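Local coordinates for uncharacterized protein (Bacteroides ovatus, PDB 4DQA), which is of unknown function but probably binds carbohydrate, joining a BT_3987-like N-terminal domain to a concanavalin A-like lectin/glucanase domain, at residues Pro52-Glu57 with Pro112-Ser117; Trp223-Leu228 with Asn296-Asn301; Ser260-Tyr265 with Tyr270-Gly275. One frame throughout, in Å; residues are numbered along the deposited sequence.

Contact 1: Pro52-Glu57 with Pro112-Ser117; sequences PSVVDE and PMRVHS
Val-55 drives its CG2 methyl against the ring of Pro-112, 3.8 Å from CG, and this is the close part of the contact. The two side chains cross at about a right angle, and Met-68 of strand 67-68 touches both. One residue back, Val-54 meets the neighbouring ring atom, its CG1 4.2 Å from Pro-112 CB, the two groups sliding by each other in opposite directions. CG1 stands anti to the backbone N (chi1 163°), which turns CG2 the other way, toward Arg-114. Here the first turn and a half of helix 52-62 sits on strand 107-117 of the BT_3987-like N-terminal domain, whose family belongs to the E-set clan, with short-segment axes 9.3 Å apart and an angle of 115° between their directions. Ile-128 and Tyr-130 of the adjacent strand 128-135 also touch Val-54. The looser flank belongs to Arg-114, partly exposed, whose NH2 comes no nearer than 4.3 Å to Val-54 CG2; the methyl lies at the edge of the guanidinium, near its plane. Farther out, Glu-57 OE1 stays 7.0 Å from Arg-114 NH2, too far for an ion pair, though the opposite charges may attract weakly.

Contact 2: Trp223-Leu228 with Asn296-Asn301; sequences WYHVAL and NQLKQN
Ala-227 and Leu-298 make the apolar part of this contact. The methyl of Ala-227 meets both branches of the leucine almost equally, with CB 3.9 Å from Leu-298 CD2 and 4.0 Å from CD1, so the single methyl sits against both tips of the fork. Leu-298 has its CG anti to its own carbonyl carbon (chi1 -65°), which carries the isobutyl group from helix 295-300 down to the strand. Glu-166 of strand 163-171 and Tyr-240 of strand 236-241, the strands that flank 223-231, also touch this leucine, which therefore spans three strands of the sheet.

Polar atoms come near but do not bond across: His-225 points toward the helix and brings CE1 to 4.2 Å from Leu-298 O, the oxygen standing oblique to the ring; CE1 is also 4.5 Å from Leu-298 CD2. The ring's NE2 makes a weak hydrogen bond to Glu-166 OE1, while Leu-168 and Met-302 touch the His-225 side chain.

Within the helix segment, Asn-301, the first residue to leave helical angles, turns its side chain back. Its ND2 gives a hydrogen bond of 2.9 Å to Gln-297 O, with an N-H...O angle of 158°, in the carbonyl plane and on a lone pair. The acceptor lies close to the plane of the Asn-301 amide. The backbone bonds from Asn-301 N to Gln-297 O and Leu-298 O are both weak, so the side chain supplies the firmer tie at this helix end.

No hydrogen bond joins the two segments; polar groups bond within the helix segment or to residues outside the contact, such as Glu-166 and Asn-242. The short helix is thus held on the antiparallel sheet of the lectin-like domain, at this contact, by dispersion and buried apolar surface.

Contact 3: Ser260-Tyr265 with Tyr270-Gly275; sequences SDMGFY and YGFKWG
Tyr-265 lays one face of its ring under the backbone of Tyr-270, whose N sits 3.7 Å above the plane, over the ring centre. Tyr-270 CB approaches the same ring nearer its rim, 3.6 Å from Tyr-265 CE1. The two side chains run obliquely to one another, and with CG anti to its backbone N (chi1 -174°) Tyr-270 sends its own ring away from Tyr-265 to stack with Tyr-149. The phenol oxygen of Tyr-265 also lies 3.5 Å from Tyr-270 O.

The second meeting is between Met-262, a selenomethionine, and Phe-272. The CE methyl of Met-262 lies 3.8 Å from both CD1 and CE1 of Phe-272, on an oblique approach. The selenomethionine chain folds at chi2 and chi3 (-75° and -66°) to bring the methyl there, while its CG lies in the plane of the Tyr-265 ring, at its edge. The Phe-272 ring also has Trp-274 N above one face, 3.9 Å from the plane and offset toward the rim, and Gly-275 O at its edge.

Each segment bends sharply, in a type II' beta turn from Ser-260 to Gly-263 and a type I turn from Phe-272 to Gly-275. The loop after strand 264-266 folds back on that strand and the turn before it; the strand pairs with strand 150-152 in one sheet of the jelly-roll sandwich of the concanavalin A-like domain.

The three contacts are strung along an elongated two-domain chain. Contact 1 belongs to the N-terminal domain; contacts 2 and 3 share the lectin-like one, where the segments of contact 3 fall inside the loop that contact 2 closes. Centres of contacts 1 and 2 are 36 Å apart, with about 16 Å between nearest atoms, so they do not touch. Contact 3 lies on the opposite side of the chain's centre from contact 1, 58 Å away centre to centre. Contacts 2 and 3 are closer, their centres 26 Å apart and nearest atoms about 9 Å, yet they do not touch: one covers a sheet with a helix, the other folds a loop back on a strand and its preceding turn.

Contact 1: Pro52-Glu57 with Pro112-Ser117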
loop_
_atom_site.group_PDB
_atom_site.type_symbol
_atom_site.label_atom_id
_atom_site.label_comp_id
_atom_site.label_asym_id
_atom_site.label_seq_id
_atom_site.Cartn_x
_atom_site.Cartn_y
_atom_site.Cartn_z
ATOM N N PRO A 52 -0.177 20.749 14.740
ATOM C CA PRO A 52 0.284 19.743 13.776
ATOM C C PRO A 52 1.772 19.874 13.420
ATOM O O PRO A 52 2.374 18.849 13.094
ATOM C CB PRO A 52 -0.594 20.008 12.547
ATOM C CG PRO A 52 -1.852 20.590 13.105
ATOM C CD PRO A 52 -1.418 21.417 14.297
ATOM N N SER A 53 2.346 21.080 13.483
ATOM C CA SER A 53 3.767 21.269 13.180
ATOM C C SER A 53 4.681 20.488 14.129
ATOM O O SER A 53 5.805 20.160 13.749
ATOM C CB SER A 53 4.181 22.769 13.145
ATOM O OG SER A 53 4.006 23.372 14.401
ATOM N N VAL A 54 4.195 20.172 15.335
ATOM C CA VAL A 54 4.912 19.302 16.251
ATOM C C VAL A 54 5.121 17.916 15.623
ATOM O O VAL A 54 6.205 17.316 15.718
ATOM C CB VAL A 54 4.114 19.231 17.552
ATOM C CG1 VAL A 54 4.518 18.087 18.422
ATOM C CG2 VAL A 54 4.233 20.553 18.266
ATOM N N VAL A 55 4.117 17.408 14.914
ATOM C CA VAL A 55 4.239 16.127 14.227
ATOM C C VAL A 55 5.184 16.239 13.037
ATOM O O VAL A 55 5.968 15.355 12.769
ATOM C CB VAL A 55 2.859 15.625 13.776
ATOM C CG1 VAL A 55 2.970 14.328 12.995
ATOM C CG2 VAL A 55 1.953 15.444 14.995
ATOM N N ASP A 56 5.144 17.375 12.339
ATOM C CA ASP A 56 6.063 17.589 11.243
ATOM C C ASP A 56 7.510 17.616 11.738
ATOM O O ASP A 56 8.394 17.055 11.083
ATOM C CB ASP A 56 5.707 18.879 10.501
ATOM C CG ASP A 56 4.266 18.890 9.987
ATOM O OD1 ASP A 56 3.746 17.826 9.605
ATOM O OD2 ASP A 56 3.663 19.981 9.962
ATOM N N GLU A 57 7.771 18.276 12.865
ATOM C CA GLU A 57 9.128 18.276 13.413
ATOM C C GLU A 57 9.594 16.886 13.787
ATOM O O GLU A 57 10.760 16.549 13.595
ATOM C CB GLU A 57 9.262 19.150 14.649
ATOM C CG GLU A 57 9.226 20.618 14.423
ATOM C CD GLU A 57 9.491 21.367 15.710
ATOM O OE1 GLU A 57 8.554 21.539 16.502
ATOM O OE2 GLU A 57 10.633 21.803 15.918
ATOM N N PRO A 112 -0.503 14.180 19.597
ATOM C CA PRO A 112 0.448 14.808 20.506
ATOM C C PRO A 112 -0.303 15.677 21.487
ATOM O O PRO A 112 -1.076 16.523 21.051
ATOM C CB PRO A 112 1.315 15.654 19.575
ATOM C CG PRO A 112 0.389 16.044 18.455
ATOM C CD PRO A 112 -0.635 14.925 18.333
HETATM N N MSE A 113 -0.129 15.425 22.779
HETATM C CA MSE A 113 -0.798 16.215 23.805
HETATM C C MSE A 113 0.196 17.115 24.529
HETATM O O MSE A 113 1.238 16.663 24.973
HETATM C CB MSE A 113 -1.439 15.295 24.832
HETATM C CG MSE A 113 -2.455 14.306 24.285
HETATM SE SE MSE A 113 -4.020 15.223 23.570
HETATM C CE MSE A 113 -4.351 16.479 24.933
ATOM N N ARG A 114 -0.156 18.384 24.662
ATOM C CA ARG A 114 0.650 19.346 25.369
ATOM C C ARG A 114 0.124 19.539 26.760
ATOM O O ARG A 114 -1.083 19.548 26.968
ATOM C CB ARG A 114 0.603 20.688 24.643
ATOM C CG ARG A 114 1.490 21.741 25.261
ATOM C CD ARG A 114 1.601 22.935 24.357
ATOM N NE ARG A 114 2.425 22.706 23.168
ATOM C CZ ARG A 114 3.734 22.946 23.099
ATOM N NH1 ARG A 114 4.389 23.382 24.174
ATOM N NH2 ARG A 114 4.391 22.756 21.954
ATOM N N VAL A 115 1.034 19.696 27.718
ATOM C CA VAL A 115 0.647 20.096 29.067
ATOM C C VAL A 115 1.021 21.559 29.294
ATOM O O VAL A 115 2.047 22.059 28.792
ATOM C CB VAL A 115 1.254 19.162 30.164
ATOM C CG1 VAL A 115 2.781 19.229 30.160
ATOM C CG2 VAL A 115 0.709 19.509 31.550
ATOM N N HIS A 116 0.182 22.243 30.067
ATOM C CA HIS A 116 0.315 23.637 30.437
ATOM C C HIS A 116 0.147 23.718 31.958
ATOM O O HIS A 116 -0.427 22.810 32.583
ATOM C CB HIS A 116 -0.818 24.474 29.822
ATOM C CG HIS A 116 -1.022 24.283 28.358
ATOM N ND1 HIS A 116 -0.274 24.927 27.399
ATOM C CD2 HIS A 116 -1.906 23.509 27.686
ATOM C CE1 HIS A 116 -0.677 24.545 26.201
ATOM N NE2 HIS A 116 -1.687 23.708 26.347
ATOM N N SER A 117 0.589 24.817 32.566
ATOM C CA SER A 117 0.314 25.029 33.968
ATOM C C SER A 117 0.112 26.503 34.253
ATOM O O SER A 117 0.857 27.339 33.757
ATOM C CB SER A 117 1.463 24.509 34.849
ATOM O OG SER A 117 1.208 24.735 36.237
#

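Contact 2: Trp223-Leu228 with Asn296-Asn301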
loop_
_atom_site.group_PDB
_atom_site.type_symbol
_atom_site.label_atom_id
_atom_site.label_comp_id
_atom_site.label_asym_id
_atom_site.label_seq_id
_atom_site.Cartn_x
_atom_site.Cartn_y
_atom_site.Cartn_z
ATOM N N TRP A 223 2.318 -16.168 -2.442
ATOM C CA TRP A 223 2.190 -14.816 -2.976
ATOM C C TRP A 223 3.553 -14.223 -3.313
ATOM O O TRP A 223 4.481 -14.301 -2.518
ATOM C CB TRP A 223 1.474 -13.896 -1.994
ATOM C CG TRP A 223 0.009 -14.154 -1.935
ATOM C CD1 TRP A 223 -0.676 -14.851 -0.972
ATOM C CD2 TRP A 223 -0.953 -13.760 -2.913
ATOM N NE1 TRP A 223 -2.009 -14.902 -1.307
ATOM C CE2 TRP A 223 -2.196 -14.257 -2.499
ATOM C CE3 TRP A 223 -0.883 -13.026 -4.102
ATOM C CZ2 TRP A 223 -3.365 -14.029 -3.240
ATOM C CZ3 TRP A 223 -2.035 -12.804 -4.824
ATOM C CH2 TRP A 223 -3.264 -13.320 -4.398
ATOM N N TYR A 224 3.619 -13.610 -4.495
ATOM C CA TYR A 224 4.757 -12.818 -4.934
ATOM C C TYR A 224 4.284 -11.480 -5.448
ATOM O O TYR A 224 3.247 -11.401 -6.126
ATOM C CB TYR A 224 5.472 -13.493 -6.093
ATOM C CG TYR A 224 6.173 -14.791 -5.804
ATOM C CD1 TYR A 224 7.451 -14.804 -5.311
ATOM C CD2 TYR A 224 5.554 -16.008 -6.057
ATOM C CE1 TYR A 224 8.104 -15.999 -5.069
ATOM C CE2 TYR A 224 6.177 -17.192 -5.827
ATOM C CZ TYR A 224 7.454 -17.198 -5.338
ATOM O OH TYR A 224 8.091 -18.415 -5.137
ATOM N N HIS A 225 5.055 -10.432 -5.192
ATOM C CA HIS A 225 4.860 -9.201 -5.937
ATOM C C HIS A 225 5.774 -9.229 -7.147
ATOM O O HIS A 225 6.982 -9.498 -6.997
ATOM C CB HIS A 225 5.169 -7.979 -5.085
ATOM C CG HIS A 225 4.816 -6.701 -5.762
ATOM N ND1 HIS A 225 5.753 -5.886 -6.367
ATOM C CD2 HIS A 225 3.613 -6.096 -5.947
ATOM C CE1 HIS A 225 5.140 -4.846 -6.903
ATOM N NE2 HIS A 225 3.843 -4.948 -6.659
ATOM N N VAL A 226 5.224 -8.985 -8.322
ATOM C CA VAL A 226 6.007 -9.014 -9.549
ATOM C C VAL A 226 5.839 -7.699 -10.284
ATOM O O VAL A 226 4.769 -7.104 -10.283
ATOM C CB VAL A 226 5.657 -10.194 -10.462
ATOM C CG1 VAL A 226 5.854 -11.542 -9.721
ATOM C CG2 VAL A 226 4.256 -10.092 -11.019
ATOM N N ALA A 227 6.919 -7.215 -10.893
ATOM C CA ALA A 227 6.872 -5.964 -11.654
ATOM C C ALA A 227 7.833 -5.984 -12.832
ATOM O O ALA A 227 8.912 -6.596 -12.784
ATOM C CB ALA A 227 7.169 -4.754 -10.762
ATOM N N LEU A 228 7.425 -5.316 -13.904
ATOM C CA LEU A 228 8.280 -5.063 -15.056
ATOM C C LEU A 228 8.305 -3.548 -15.231
ATOM O O LEU A 228 7.238 -2.929 -15.276
ATOM C CB LEU A 228 7.652 -5.695 -16.283
ATOM C CG LEU A 228 8.206 -5.240 -17.637
ATOM C CD1 LEU A 228 9.641 -5.706 -17.844
ATOM C CD2 LEU A 228 7.316 -5.739 -18.752
ATOM N N ASN A 296 12.028 1.697 -4.854
ATOM C CA ASN A 296 11.423 2.133 -3.607
ATOM C C ASN A 296 9.917 2.298 -3.743
ATOM O O ASN A 296 9.161 1.950 -2.843
ATOM C CB ASN A 296 12.045 3.426 -3.111
ATOM C CG ASN A 296 13.429 3.212 -2.552
ATOM O OD1 ASN A 296 13.782 2.104 -2.154
ATOM N ND2 ASN A 296 14.221 4.270 -2.512
ATOM N N GLN A 297 9.471 2.810 -4.881
ATOM C CA GLN A 297 8.030 2.969 -5.079
ATOM C C GLN A 297 7.348 1.619 -5.182
ATOM O O GLN A 297 6.227 1.446 -4.707
ATOM C CB GLN A 297 7.748 3.804 -6.331
ATOM C CG GLN A 297 7.986 5.276 -6.131
ATOM C CD GLN A 297 8.029 6.070 -7.421
ATOM O OE1 GLN A 297 8.256 5.544 -8.506
ATOM N NE2 GLN A 297 7.820 7.383 -7.292
ATOM N N LEU A 298 8.006 0.664 -5.816
ATOM C CA LEU A 298 7.432 -0.661 -5.909
ATOM C C LEU A 298 7.339 -1.294 -4.527
ATOM O O LEU A 298 6.296 -1.831 -4.173
ATOM C CB LEU A 298 8.268 -1.543 -6.823
ATOM C CG LEU A 298 8.315 -1.141 -8.294
ATOM C CD1 LEU A 298 9.363 -1.966 -9.009
ATOM C CD2 LEU A 298 6.980 -1.347 -8.949
ATOM N N LYS A 299 8.415 -1.219 -3.752
ATOM C CA LYS A 299 8.469 -1.842 -2.427
ATOM C C LYS A 299 7.455 -1.288 -1.475
ATOM O O LYS A 299 6.800 -2.053 -0.756
ATOM C CB LYS A 299 9.838 -1.665 -1.785
ATOM C CG LYS A 299 10.890 -2.504 -2.398
ATOM C CD LYS A 299 12.254 -2.052 -1.897
ATOM C CE LYS A 299 13.354 -2.852 -2.570
ATOM N NZ LYS A 299 14.700 -2.302 -2.268
ATOM N N GLN A 300 7.316 0.034 -1.459
ATOM C CA GLN A 300 6.513 0.657 -0.435
ATOM C C GLN A 300 5.028 0.583 -0.722
ATOM O O GLN A 300 4.236 0.703 0.198
ATOM C CB GLN A 300 6.943 2.102 -0.262
ATOM C CG GLN A 300 8.349 2.180 0.329
ATOM C CD GLN A 300 8.758 3.590 0.653
ATOM O OE1 GLN A 300 9.568 4.192 -0.061
ATOM N NE2 GLN A 300 8.204 4.133 1.743
ATOM N N ASN A 301 4.656 0.323 -1.968
ATOM C CA ASN A 301 3.247 0.360 -2.357
ATOM C C ASN A 301 2.668 -0.975 -2.812
ATOM O O ASN A 301 1.611 -1.016 -3.417
ATOM C CB ASN A 301 3.027 1.412 -3.437
ATOM C CG ASN A 301 3.328 2.786 -2.940
ATOM O OD1 ASN A 301 2.582 3.335 -2.126
ATOM N ND2 ASN A 301 4.475 3.315 -3.335
#

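Contact 3: Ser260-Tyr265 with Tyr270-Gly275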
loop_
_atom_site.group_PDB
_atom_site.type_symbol
_atom_site.label_atom_id
_atom_site.label_comp_id
_atom_site.label_asym_id
_atom_site.label_seq_id
_atom_site.Cartn_x
_atom_site.Cartn_y
_atom_site.Cartn_z
ATOM N N SER A 260 -2.062 -2.340 -29.874
ATOM C CA SER A 260 -1.803 -2.961 -31.161
ATOM C C SER A 260 -2.201 -4.439 -31.172
ATOM O O SER A 260 -2.202 -5.148 -30.160
ATOM C CB SER A 260 -0.376 -2.699 -31.707
ATOM O OG SER A 260 0.656 -2.905 -30.765
ATOM N N ASP A 261 -2.606 -4.865 -32.360
ATOM C CA ASP A 261 -3.148 -6.195 -32.585
ATOM C C ASP A 261 -4.387 -6.497 -31.723
ATOM O O ASP A 261 -5.369 -5.737 -31.724
ATOM C CB ASP A 261 -2.035 -7.223 -32.379
ATOM C CG ASP A 261 -0.783 -6.862 -33.129
ATOM O OD1 ASP A 261 -0.907 -6.228 -34.201
ATOM O OD2 ASP A 261 0.324 -7.209 -32.661
HETATM N N MSE A 262 -4.343 -7.596 -30.979
HETATM C CA MSE A 262 -5.439 -7.997 -30.095
HETATM C C MSE A 262 -5.529 -7.130 -28.843
HETATM O O MSE A 262 -6.523 -7.180 -28.075
HETATM C CB MSE A 262 -5.229 -9.443 -29.654
HETATM C CG MSE A 262 -4.283 -9.594 -28.455
HETATM SE SE MSE A 262 -2.406 -9.355 -28.942
HETATM C CE MSE A 262 -2.232 -10.907 -30.079
ATOM N N GLY A 263 -4.479 -6.340 -28.622
ATOM C CA GLY A 263 -4.476 -5.397 -27.543
ATOM C C GLY A 263 -4.098 -6.068 -26.240
ATOM O O GLY A 263 -3.575 -7.188 -26.209
ATOM N N PHE A 264 -4.384 -5.363 -25.174
ATOM C CA PHE A 264 -3.897 -5.674 -23.854
ATOM C C PHE A 264 -4.854 -6.638 -23.159
ATOM O O PHE A 264 -6.070 -6.433 -23.143
ATOM C CB PHE A 264 -3.784 -4.372 -23.060
ATOM C CG PHE A 264 -2.987 -4.464 -21.794
ATOM C CD1 PHE A 264 -3.568 -4.932 -20.619
ATOM C CD2 PHE A 264 -1.673 -4.017 -21.741
ATOM C CE1 PHE A 264 -2.855 -5.008 -19.429
ATOM C CE2 PHE A 264 -0.959 -4.084 -20.540
ATOM C CZ PHE A 264 -1.550 -4.562 -19.388
ATOM N N TYR A 265 -4.286 -7.662 -22.544
ATOM C CA TYR A 265 -5.049 -8.633 -21.765
ATOM C C TYR A 265 -4.420 -8.881 -20.422
ATOM O O TYR A 265 -3.194 -8.809 -20.277
ATOM C CB TYR A 265 -5.135 -9.989 -22.485
ATOM C CG TYR A 265 -6.232 -10.057 -23.519
ATOM C CD1 TYR A 265 -7.543 -10.287 -23.118
ATOM C CD2 TYR A 265 -5.987 -9.842 -24.863
ATOM C CE1 TYR A 265 -8.565 -10.346 -24.057
ATOM C CE2 TYR A 265 -7.017 -9.889 -25.815
ATOM C CZ TYR A 265 -8.315 -10.128 -25.373
ATOM O OH TYR A 265 -9.314 -10.173 -26.353
ATOM N N TYR A 270 -7.444 -13.860 -24.839
ATOM C CA TYR A 270 -8.676 -14.455 -25.372
ATOM C C TYR A 270 -8.705 -14.412 -26.907
ATOM O O TYR A 270 -8.487 -13.363 -27.504
ATOM C CB TYR A 270 -9.856 -13.669 -24.788
ATOM C CG TYR A 270 -11.263 -14.179 -25.091
ATOM C CD1 TYR A 270 -11.558 -15.517 -25.176
ATOM C CD2 TYR A 270 -12.305 -13.264 -25.233
ATOM C CE1 TYR A 270 -12.876 -15.956 -25.451
ATOM C CE2 TYR A 270 -13.591 -13.699 -25.484
ATOM C CZ TYR A 270 -13.857 -15.030 -25.562
ATOM O OH TYR A 270 -15.142 -15.479 -25.832
ATOM N N GLY A 271 -8.969 -15.559 -27.517
ATOM C CA GLY A 271 -9.093 -15.623 -28.972
ATOM C C GLY A 271 -7.779 -15.719 -29.735
ATOM O O GLY A 271 -7.780 -15.703 -30.969
ATOM N N PHE A 272 -6.650 -15.827 -29.039
ATOM C CA PHE A 272 -5.369 -15.903 -29.754
ATOM C C PHE A 272 -5.201 -17.291 -30.353
ATOM O O PHE A 272 -5.216 -18.308 -29.639
ATOM C CB PHE A 272 -4.205 -15.634 -28.794
ATOM C CG PHE A 272 -2.888 -15.428 -29.490
ATOM C CD1 PHE A 272 -2.792 -14.633 -30.614
ATOM C CD2 PHE A 272 -1.737 -16.004 -28.986
ATOM C CE1 PHE A 272 -1.566 -14.434 -31.236
ATOM C CE2 PHE A 272 -0.519 -15.796 -29.612
ATOM C CZ PHE A 272 -0.443 -15.024 -30.734
ATOM N N LYS A 273 -4.961 -17.342 -31.659
ATOM C CA LYS A 273 -4.937 -18.615 -32.370
ATOM C C LYS A 273 -3.753 -19.507 -32.014
ATOM O O LYS A 273 -3.811 -20.719 -32.212
ATOM C CB LYS A 273 -4.947 -18.393 -33.890
ATOM C CG LYS A 273 -3.641 -17.878 -34.458
ATOM C CD LYS A 273 -3.673 -17.880 -35.992
ATOM C CE LYS A 273 -4.735 -16.930 -36.521
ATOM N N TRP A 274 -2.680 -18.917 -31.506
ATOM C CA TRP A 274 -1.508 -19.706 -31.164
ATOM C C TRP A 274 -1.455 -20.062 -29.690
ATOM O O TRP A 274 -0.428 -20.513 -29.212
ATOM C CB TRP A 274 -0.242 -18.952 -31.555
ATOM C CG TRP A 274 -0.182 -18.644 -33.006
ATOM C CD1 TRP A 274 -0.269 -17.407 -33.592
ATOM C CD2 TRP A 274 -0.025 -19.582 -34.074
ATOM N NE1 TRP A 274 -0.169 -17.526 -34.955
ATOM C CE2 TRP A 274 -0.023 -18.848 -35.275
ATOM C CE3 TRP A 274 0.114 -20.970 -34.127
ATOM C CZ2 TRP A 274 0.118 -19.456 -36.520
ATOM C CZ3 TRP A 274 0.254 -21.576 -35.365
ATOM C CH2 TRP A 274 0.252 -20.817 -36.543
ATOM N N GLY A 275 -2.565 -19.872 -28.982
ATOM C CA GLY A 275 -2.669 -20.338 -27.612
ATOM C C GLY A 275 -3.087 -19.209 -26.697
ATOM O O GLY A 275 -2.446 -18.145 -26.658
#